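Local coordinates for protein pyridoxine 4-oxidase (Mesorhizobium loti, PDB 4HA6) that oxidises the 4-hydroxymethyl group of pyridoxine to the aldehyde pyridoxal with molecular oxygen, using bound FAD as cofactor, as a member of the GMC oxidoreductase family, at residues D435-A438 with R439-T443; R191-A195 with A196-L200; S479-P482 with N483-G487. One frame throughout, in Å; residues are numbered along the deposited sequence.

In the fold
Three local contacts sample distant parts of this FAD enzyme. Contact 2, at the start of helix 195-199, and contact 1, at the end of helix 430-440, lie on opposite sides of the chain's centre, with their own centres about 33 Å apart. Contact 3, in the loop between strand 473-475 and helix 490-506, has its centre about 22 Å from each of the others, and no two contacts touch. Contacts 2 and 3 are near the FAD: the side chains of R192 and M481 are each about 7 Å from it. From the bound pyridoxamine the side chains of R192 and T485 are about 10 Å away and that of V441 about 11 Å.

Contact 1 (D435-A438 with R439-T443); sequences DFIA and RSVIT
R439 N donates to D435 O at 3.0 Å, continuing the i to i+4 pattern of helix 430-440 into its last turn. One step on, the bond from S440 N to F436 O is weak, and S440 N also reaches I437 O. That carbonyl receives V441 N as well, at 2.9 Å and nearly along the C=O axis, although V441 has already left helical geometry to begin strand 441-443. I437 O thus takes two backbone donors at the helix end.

On the outer side D435 and R439 form an i to i+4 salt bridge, OD2 to NH1 at 2.7 Å. The carboxylate is met from above its plane, 44° out of it, and the two flat groups are turned 35° apart. A bend of the arginine chain at chi3 brings NH1 back along the helix. Long and flexible, it can make this bridge at the surface. S440 turns OG back toward the helix (chi1 71°), within 3.0 Å of F436 O and 3.1 Å of I437 O, while its CB lies over the rim of one F436 face. Beta-branched V441 suits the change to strand; its CG1 meets I437 CG2 at 3.8 Å.

F436 and I437 pack on L402 of helix 392-409 and F360 of strand 355-362, while strand 441-443 pairs antiparallel with strand 293-302.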
ATOM      1  N   ASP A 435      23.210  12.733   0.566  1.00  9.39           N
ATOM      2  CA  ASP A 435      23.517  12.149   1.875  1.00 15.42           C
ATOM      3  C   ASP A 435      22.386  12.415   2.861  1.00 10.12           C
ATOM      4  O   ASP A 435      21.956  11.519   3.594  1.00  7.24           O
ATOM      5  CB  ASP A 435      24.838  12.686   2.446  1.00  8.34           C
ATOM      6  CG  ASP A 435      25.191  12.044   3.787  1.00 24.81           C
ATOM      7  OD1 ASP A 435      25.422  10.813   3.822  1.00 25.14           O
ATOM      8  OD2 ASP A 435      25.217  12.757   4.814  1.00 26.67           O
ATOM      9  N   PHE A 436      21.905  13.651   2.881  1.00  8.51           N
ATOM     10  CA  PHE A 436      20.752  13.964   3.705  1.00  7.90           C
ATOM     11  C   PHE A 436      19.543  13.114   3.315  1.00  9.11           C
ATOM     12  O   PHE A 436      18.851  12.559   4.182  1.00  7.75           O
ATOM     13  CB  PHE A 436      20.390  15.435   3.599  1.00  8.94           C
ATOM     14  CG  PHE A 436      19.113  15.768   4.297  1.00  8.39           C
ATOM     15  CD1 PHE A 436      17.931  15.895   3.580  1.00  6.78           C
ATOM     16  CD2 PHE A 436      19.085  15.926   5.679  1.00 11.27           C
ATOM     17  CE1 PHE A 436      16.730  16.187   4.230  1.00 12.19           C
ATOM     18  CE2 PHE A 436      17.897  16.227   6.337  1.00 11.10           C
ATOM     19  CZ  PHE A 436      16.714  16.353   5.608  1.00  9.04           C
ATOM     20  N   ILE A 437      19.269  13.018   2.014  1.00  7.64           N
ATOM     21  CA  ILE A 437      18.121  12.231   1.551  1.00  5.94           C
ATOM     22  C   ILE A 437      18.254  10.761   1.986  1.00 11.27           C
ATOM     23  O   ILE A 437      17.308  10.182   2.527  1.00  9.43           O
ATOM     24  CB  ILE A 437      17.938  12.365   0.025  1.00  9.42           C
ATOM     25  CG1 ILE A 437      17.513  13.799  -0.326  1.00  5.26           C
ATOM     26  CG2 ILE A 437      16.912  11.366  -0.502  1.00  6.37           C
ATOM     27  CD1 ILE A 437      17.625  14.124  -1.831  1.00  7.30           C
ATOM     28  N   ALA A 438      19.440  10.184   1.787  1.00  6.49           N
ATOM     29  CA  ALA A 438      19.718   8.788   2.145  1.00  6.61           C
ATOM     30  C   ALA A 438      19.535   8.534   3.653  1.00  8.63           C
ATOM     31  O   ALA A 438      19.112   7.449   4.075  1.00 11.06           O
ATOM     32  CB  ALA A 438      21.141   8.409   1.706  1.00  5.74           C
ATOM     33  N   ARG A 439      19.865   9.542   4.456  1.00  7.77           N
ATOM     34  CA  ARG A 439      19.745   9.444   5.902  1.00  7.15           C
ATOM     35  C   ARG A 439      18.305   9.645   6.362  1.00  6.62           C
ATOM     36  O   ARG A 439      17.902   9.124   7.421  1.00 12.08           O
ATOM     37  CB  ARG A 439      20.664  10.476   6.578  1.00 13.36           C
ATOM     38  CG  ARG A 439      22.127  10.020   6.754  1.00 10.09           C
ATOM     39  CD  ARG A 439      23.114  11.204   6.830  1.00 21.09           C
ATOM     40  NE  ARG A 439      22.665  12.286   7.710  1.00 39.57           N
ATOM     41  CZ  ARG A 439      22.749  13.589   7.422  1.00 39.01           C
ATOM     42  NH1 ARG A 439      23.268  14.011   6.271  1.00 24.51           N
ATOM     43  NH2 ARG A 439      22.307  14.489   8.290  1.00 42.21           N
ATOM     44  N   SER A 440      17.522  10.376   5.567  1.00  4.91           N
ATOM     45  CA  SER A 440      16.179  10.804   5.984  1.00  9.76           C
ATOM     46  C   SER A 440      15.014   9.940   5.476  1.00  5.88           C
ATOM     47  O   SER A 440      13.933   9.906   6.100  1.00  4.01           O
ATOM     48  CB  SER A 440      15.945  12.261   5.566  1.00 12.70           C
ATOM     49  OG  SER A 440      15.808  12.360   4.162  1.00  9.87           O
ATOM     50  N   VAL A 441      15.193   9.263   4.340  1.00  6.79           N
ATOM     51  CA  VAL A 441      14.068   8.523   3.759  1.00  6.98           C
ATOM     52  C   VAL A 441      13.562   7.389   4.668  1.00  8.64           C
ATOM     53  O   VAL A 441      14.354   6.670   5.300  1.00  5.92           O
ATOM     54  CB  VAL A 441      14.375   7.975   2.335  1.00  5.20           C
ATOM     55  CG1 VAL A 441      14.451   9.119   1.302  1.00  2.82           C
ATOM     56  CG2 VAL A 441      15.657   7.141   2.319  1.00  3.37           C
ATOM     57  N   ILE A 442      12.241   7.237   4.727  1.00  7.29           N
ATOM     58  CA  ILE A 442      11.619   6.090   5.395  1.00  4.12           C
ATOM     59  C   ILE A 442      10.598   5.476   4.440  1.00  8.56           C
ATOM     60  O   ILE A 442      10.242   6.118   3.446  1.00  4.45           O
ATOM     61  CB  ILE A 442      10.896   6.527   6.681  1.00  8.55           C
ATOM     62  CG1 ILE A 442       9.922   7.667   6.387  1.00  4.51           C
ATOM     63  CG2 ILE A 442      11.902   6.956   7.763  1.00  7.24           C
ATOM     64  CD1 ILE A 442       9.266   8.224   7.636  1.00 17.91           C
ATOM     65  N   THR A 443      10.119   4.258   4.726  1.00  4.74           N
ATOM     66  CA  THR A 443       9.092   3.636   3.888  1.00  2.96           C
ATOM     67  C   THR A 443       7.747   4.372   3.955  1.00 11.18           C
ATOM     68  O   THR A 443       7.324   4.833   5.025  1.00  6.07           O
ATOM     69  CB  THR A 443       8.880   2.127   4.221  1.00  5.42           C
ATOM     70  OG1 THR A 443       7.796   1.610   3.439  1.00  3.07           O
ATOM     71  CG2 THR A 443       8.561   1.914   5.689  1.00  8.34           C
TER

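Contact 2 (R191-A195 with A196-L200); sequences RRVTA and ADAWL
T194 and D197 hold each other by two reciprocal hydrogen bonds at the start of helix 195-199. D197 N donates to T194 OG1 at 2.9 Å, almost straight at 165°, and T194 N donates to D197 OD2 at 3.1 Å. The threonine hydroxyl reaches the helix amide because chi1 of 72° sets it between the backbone N and carbonyl carbon. The carboxylate turns back toward the preceding chain and takes the T194 amide on its anti side, 34° out of plane. A short, negatively charged aspartate suits this first turn, where it should also be favoured by the helix dipole.

Backbone bonds continue the turn: A198 N donates to T194 O, and W199 N to A195 O at 2.8 Å.

Apolar contacts are fewer. V193 CG1 lies 4.4 Å from A198 CB and also touches CB, the aliphatic carbon of D197. A195 CB meets W199 CE3 at 4.1 Å; the small alanine lets the indole edge approach its backbone, with A195 CA near the ring plane. W199 also packs on L15 and A18 of helix 11-20.

D197 has further partners in W43 NE1, at OD2, and the modified cysteine at position 86, at OD1. The arrangement is a capping box, with T194 as N-cap, and the helix it starts brings A195 close to S11 and H490, both FAD-binding residues.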
ATOM      1  N   ARG A 191     -14.768   8.077  12.577  1.00 27.99           N
ATOM      2  CA  ARG A 191     -14.173   6.754  12.751  1.00 21.66           C
ATOM      3  C   ARG A 191     -13.472   6.238  11.507  1.00 15.83           C
ATOM      4  O   ARG A 191     -14.023   6.304  10.401  1.00 14.81           O
ATOM      5  CB  ARG A 191     -15.242   5.739  13.136  1.00 27.40           C
ATOM      6  CG  ARG A 191     -15.006   5.118  14.485  1.00 44.24           C
ATOM      7  CD  ARG A 191     -15.799   5.867  15.524  1.00 48.47           C
ATOM      8  NE  ARG A 191     -17.226   5.761  15.237  1.00 66.63           N
ATOM      9  CZ  ARG A 191     -18.054   4.917  15.847  1.00 82.89           C
ATOM     10  NH1 ARG A 191     -17.599   4.112  16.799  1.00 76.19           N
ATOM     11  NH2 ARG A 191     -19.339   4.887  15.513  1.00 76.60           N
ATOM     12  N   ARG A 192     -12.274   5.692  11.692  1.00 20.46           N
ATOM     13  CA  ARG A 192     -11.601   5.013  10.595  1.00 23.04           C
ATOM     14  C   ARG A 192     -12.510   3.892  10.099  1.00 18.35           C
ATOM     15  O   ARG A 192     -13.232   3.253  10.886  1.00 17.19           O
ATOM     16  CB  ARG A 192     -10.231   4.474  11.020  1.00 26.21           C
ATOM     17  CG  ARG A 192     -10.237   3.032  11.479  1.00 27.38           C
ATOM     18  CD  ARG A 192      -9.084   2.232  10.893  1.00 26.80           C
ATOM     19  NE  ARG A 192      -7.778   2.719  11.321  1.00 39.91           N
ATOM     20  CZ  ARG A 192      -6.674   2.576  10.596  1.00 38.86           C
ATOM     21  NH1 ARG A 192      -6.755   1.951   9.437  1.00 32.39           N
ATOM     22  NH2 ARG A 192      -5.503   3.040  11.021  1.00 28.25           N
ATOM     23  N   VAL A 193     -12.520   3.686   8.788  1.00 11.05           N
ATOM     24  CA  VAL A 193     -13.286   2.583   8.203  1.00 10.33           C
ATOM     25  C   VAL A 193     -12.333   1.666   7.432  1.00 13.51           C
ATOM     26  O   VAL A 193     -11.657   2.110   6.501  1.00 16.30           O
ATOM     27  CB  VAL A 193     -14.392   3.097   7.254  1.00 16.36           C
ATOM     28  CG1 VAL A 193     -15.137   1.921   6.648  1.00  7.68           C
ATOM     29  CG2 VAL A 193     -15.350   4.020   8.006  1.00 12.40           C
ATOM     30  N   THR A 194     -12.275   0.393   7.812  1.00 15.92           N
ATOM     31  CA  THR A 194     -11.337  -0.526   7.178  1.00 14.59           C
ATOM     32  C   THR A 194     -12.013  -1.392   6.133  1.00 19.51           C
ATOM     33  O   THR A 194     -13.236  -1.357   5.966  1.00 15.18           O
ATOM     34  CB  THR A 194     -10.697  -1.461   8.207  1.00 20.24           C
ATOM     35  OG1 THR A 194     -11.673  -2.409   8.659  1.00 23.56           O
ATOM     36  CG2 THR A 194     -10.191  -0.668   9.383  1.00 21.18           C
ATOM     37  N   ALA A 195     -11.210  -2.187   5.438  1.00 10.84           N
ATOM     38  CA  ALA A 195     -11.757  -3.170   4.511  1.00 15.35           C
ATOM     39  C   ALA A 195     -12.698  -4.105   5.260  1.00 13.15           C
ATOM     40  O   ALA A 195     -13.787  -4.422   4.772  1.00 11.49           O
ATOM     41  CB  ALA A 195     -10.635  -3.960   3.849  1.00 12.75           C
ATOM     42  N   ALA A 196     -12.280  -4.527   6.455  1.00 16.86           N
ATOM     43  CA  ALA A 196     -13.062  -5.467   7.262  1.00 13.88           C
ATOM     44  C   ALA A 196     -14.383  -4.840   7.721  1.00 12.39           C
ATOM     45  O   ALA A 196     -15.432  -5.509   7.745  1.00 11.08           O
ATOM     46  CB  ALA A 196     -12.242  -5.957   8.453  1.00 12.85           C
ATOM     47  N   ASP A 197     -14.326  -3.562   8.089  1.00 11.00           N
ATOM     48  CA  ASP A 197     -15.529  -2.810   8.450  1.00 11.81           C
ATOM     49  C   ASP A 197     -16.479  -2.709   7.243  1.00 17.34           C
ATOM     50  O   ASP A 197     -17.689  -2.923   7.343  1.00 14.39           O
ATOM     51  CB  ASP A 197     -15.144  -1.389   8.901  1.00 11.70           C
ATOM     52  CG  ASP A 197     -14.392  -1.368  10.223  1.00 22.77           C
ATOM     53  OD1 ASP A 197     -14.576  -2.303  11.037  1.00 23.57           O
ATOM     54  OD2 ASP A 197     -13.625  -0.402  10.454  1.00 24.57           O
ATOM     55  N   ALA A 198     -15.919  -2.369   6.093  1.00  8.08           N
ATOM     56  CA  ALA A 198     -16.738  -2.100   4.913  1.00 12.52           C
ATOM     57  C   ALA A 198     -17.341  -3.374   4.318  1.00 11.25           C
ATOM     58  O   ALA A 198     -18.487  -3.378   3.888  1.00 12.39           O
ATOM     59  CB  ALA A 198     -15.906  -1.352   3.864  1.00  6.81           C
ATOM     60  N   TRP A 199     -16.570  -4.456   4.276  1.00 12.44           N
ATOM     61  CA  TRP A 199     -17.042  -5.637   3.565  1.00  7.76           C
ATOM     62  C   TRP A 199     -17.488  -6.771   4.467  1.00  9.32           C
ATOM     63  O   TRP A 199     -18.476  -7.449   4.161  1.00 13.46           O
ATOM     64  CB  TRP A 199     -16.004  -6.127   2.555  1.00  7.44           C
ATOM     65  CG  TRP A 199     -16.006  -5.322   1.293  1.00  7.26           C
ATOM     66  CD1 TRP A 199     -16.824  -5.486   0.198  1.00  7.39           C
ATOM     67  CD2 TRP A 199     -15.142  -4.225   0.991  1.00  6.40           C
ATOM     68  NE1 TRP A 199     -16.510  -4.542  -0.763  1.00  6.28           N
ATOM     69  CE2 TRP A 199     -15.487  -3.754  -0.295  1.00  6.51           C
ATOM     70  CE3 TRP A 199     -14.119  -3.581   1.692  1.00  7.83           C
ATOM     71  CZ2 TRP A 199     -14.843  -2.664  -0.888  1.00 12.70           C
ATOM     72  CZ3 TRP A 199     -13.465  -2.513   1.092  1.00 10.90           C
ATOM     73  CH2 TRP A 199     -13.827  -2.069  -0.184  1.00  9.78           C
ATOM     74  N   LEU A 200     -16.764  -6.985   5.565  1.00  4.31           N
ATOM     75  CA  LEU A 200     -17.136  -8.030   6.518  1.00 10.94           C
ATOM     76  C   LEU A 200     -18.120  -7.490   7.566  1.00  8.05           C
ATOM     77  O   LEU A 200     -17.816  -7.444   8.755  1.00 12.46           O
ATOM     78  CB  LEU A 200     -15.888  -8.646   7.163  1.00  9.38           C
ATOM     79  CG  LEU A 200     -15.034  -9.401   6.141  1.00  7.76           C
ATOM     80  CD1 LEU A 200     -13.709  -9.888   6.723  1.00  9.24           C
ATOM     81  CD2 LEU A 200     -15.832 -10.568   5.589  1.00 11.60           C
TER

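Contact 3 (S479-P482 with N483-G487); sequences SIMP and NLTAG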
ATOM      1  N   SER A 479       0.757  -7.839  -4.325  1.00  3.35           N
ATOM      2  CA  SER A 479       1.899  -8.514  -4.956  1.00  3.44           C
ATOM      3  C   SER A 479       1.799  -8.568  -6.500  1.00  5.67           C
ATOM      4  O   SER A 479       2.826  -8.612  -7.189  1.00  5.92           O
ATOM      5  CB  SER A 479       2.057  -9.916  -4.378  1.00  3.48           C
ATOM      6  OG  SER A 479       0.989 -10.743  -4.811  1.00 12.65           O
ATOM      7  N   ILE A 480       0.583  -8.566  -7.059  1.00  3.67           N
ATOM      8  CA  ILE A 480       0.477  -8.664  -8.523  1.00  2.87           C
ATOM      9  C   ILE A 480       0.754  -7.360  -9.284  1.00  3.64           C
ATOM     10  O   ILE A 480       0.961  -7.399 -10.514  1.00  4.42           O
ATOM     11  CB  ILE A 480      -0.868  -9.252  -8.999  1.00  8.92           C
ATOM     12  CG1 ILE A 480      -2.025  -8.269  -8.758  1.00  2.91           C
ATOM     13  CG2 ILE A 480      -1.099 -10.659  -8.415  1.00  1.63           C
ATOM     14  CD1 ILE A 480      -2.398  -7.471 -10.023  1.00  2.41           C
ATOM     15  N   MET A 481       0.744  -6.219  -8.578  1.00  1.74           N
ATOM     16  CA  MET A 481       0.925  -4.911  -9.215  1.00  3.54           C
ATOM     17  C   MET A 481       2.185  -4.881 -10.069  1.00  2.98           C
ATOM     18  O   MET A 481       3.286  -5.077  -9.548  1.00  5.03           O
ATOM     19  CB  MET A 481       1.011  -3.798  -8.156  1.00  2.50           C
ATOM     20  CG  MET A 481      -0.242  -3.709  -7.280  1.00  5.63           C
ATOM     21  SD  MET A 481      -0.137  -2.482  -5.940  1.00  4.74           S
ATOM     22  CE  MET A 481       0.083  -0.962  -6.913  1.00  0.69           C
ATOM     23  N   PRO A 482       2.028  -4.662 -11.386  1.00  2.20           N
ATOM     24  CA  PRO A 482       3.204  -4.538 -12.261  1.00  9.72           C
ATOM     25  C   PRO A 482       4.077  -3.379 -11.807  1.00 11.94           C
ATOM     26  O   PRO A 482       5.303  -3.494 -11.790  1.00  7.84           O
ATOM     27  CB  PRO A 482       2.590  -4.246 -13.642  1.00  3.71           C
ATOM     28  CG  PRO A 482       1.219  -4.948 -13.579  1.00  8.58           C
ATOM     29  CD  PRO A 482       0.763  -4.696 -12.155  1.00  5.62           C
ATOM     30  N   ASN A 483       3.432  -2.279 -11.434  1.00  6.61           N
ATOM     31  CA  ASN A 483       4.132  -1.116 -10.919  1.00  6.62           C
ATOM     32  C   ASN A 483       3.266  -0.344  -9.925  1.00 10.73           C
ATOM     33  O   ASN A 483       2.036  -0.370  -9.987  1.00  7.79           O
ATOM     34  CB  ASN A 483       4.555  -0.185 -12.061  1.00  3.90           C
ATOM     35  CG  ASN A 483       3.391   0.181 -12.971  1.00  8.70           C
ATOM     36  OD1 ASN A 483       3.212  -0.413 -14.031  1.00  9.59           O
ATOM     37  ND2 ASN A 483       2.579   1.149 -12.545  1.00  6.60           N
ATOM     38  N   LEU A 484       3.944   0.333  -9.011  1.00  5.78           N
ATOM     39  CA  LEU A 484       3.358   1.291  -8.096  1.00  8.25           C
ATOM     40  C   LEU A 484       2.460   2.301  -8.810  1.00  7.79           C
ATOM     41  O   LEU A 484       2.806   2.780  -9.898  1.00  4.99           O
ATOM     42  CB  LEU A 484       4.512   2.059  -7.467  1.00  6.65           C
ATOM     43  CG  LEU A 484       4.850   2.100  -5.976  1.00 18.06           C
ATOM     44  CD1 LEU A 484       4.070   1.107  -5.130  1.00  3.36           C
ATOM     45  CD2 LEU A 484       6.355   1.941  -5.783  1.00  2.39           C
ATOM     46  N   THR A 485       1.318   2.634  -8.199  1.00  4.12           N
ATOM     47  CA  THR A 485       0.578   3.841  -8.582  1.00  8.71           C
ATOM     48  C   THR A 485       1.371   5.027  -8.079  1.00  5.44           C
ATOM     49  O   THR A 485       2.337   4.845  -7.340  1.00  2.21           O
ATOM     50  CB  THR A 485      -0.808   3.868  -7.955  1.00  5.90           C
ATOM     51  OG1 THR A 485      -0.684   3.667  -6.539  1.00  6.64           O
ATOM     52  CG2 THR A 485      -1.650   2.740  -8.546  1.00  3.53           C
ATOM     53  N   ALA A 486       0.981   6.243  -8.458  1.00  5.09           N
ATOM     54  CA  ALA A 486       1.749   7.428  -8.046  1.00  4.89           C
ATOM     55  C   ALA A 486       1.770   7.654  -6.527  1.00  7.50           C
ATOM     56  O   ALA A 486       2.749   8.178  -5.977  1.00 12.74           O
ATOM     57  CB  ALA A 486       1.242   8.695  -8.775  1.00  6.75           C
ATOM     58  N   GLY A 487       0.683   7.283  -5.852  1.00 11.57           N
ATOM     59  CA  GLY A 487       0.539   7.562  -4.431  1.00  7.23           C
ATOM     60  C   GLY A 487       0.147   6.290  -3.692  1.00 10.90           C
ATOM     61  O   GLY A 487       0.378   5.188  -4.183  1.00  5.89           O
TER
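M481 reaches across a bend in the chain to the backbone of N483, L484 and T485. Its CG stands anti to its own carbonyl carbon, the chain runs extended through chi2, and a turn at chi3 (61°) carries the methyl group toward the following residues. CE ends 3.7 Å from N483 O, 4.1 Å from L484 CA and 4.0 Å from T485 N, with T485 CG2 a little farther away. These are van der Waals contacts, and an unbranched, flexible methionine suits them, as its slender end can lie alongside main chain in a buried place.

P482 makes the bend. Its ring restrains phi, and its nitrogen carries no hydrogen to donate; N483 then opens into an extended conformation. P482 CB lies 3.9 Å from N483 OD1.

For N483, chi1 of 53° places CG between the backbone N and carbonyl carbon. The amide can then turn forward along the chain, where ND2 donates to L484 O at 3.1 Å in a nearly straight bond (169°). The acceptor lies in the amide plane, whereas the donor stands well above the carbonyl plane. ND2 has a second acceptor in D99 O, so asparagine ties the loop both to itself and to a helix. T485 also bonds forward, OG1 lying 3.0 Å from G487 O, a short-range link in a loop without regular secondary structure.

Helix 97-107 packs along this loop: W103 touches M481 and P482 and donates through NE1 to N483 O, while D99 OD2 accepts from A486 N. M481 also packs on I496 and T485 on A492, both of helix 490-506, into which the chain leads after strand 473-475 and this loop.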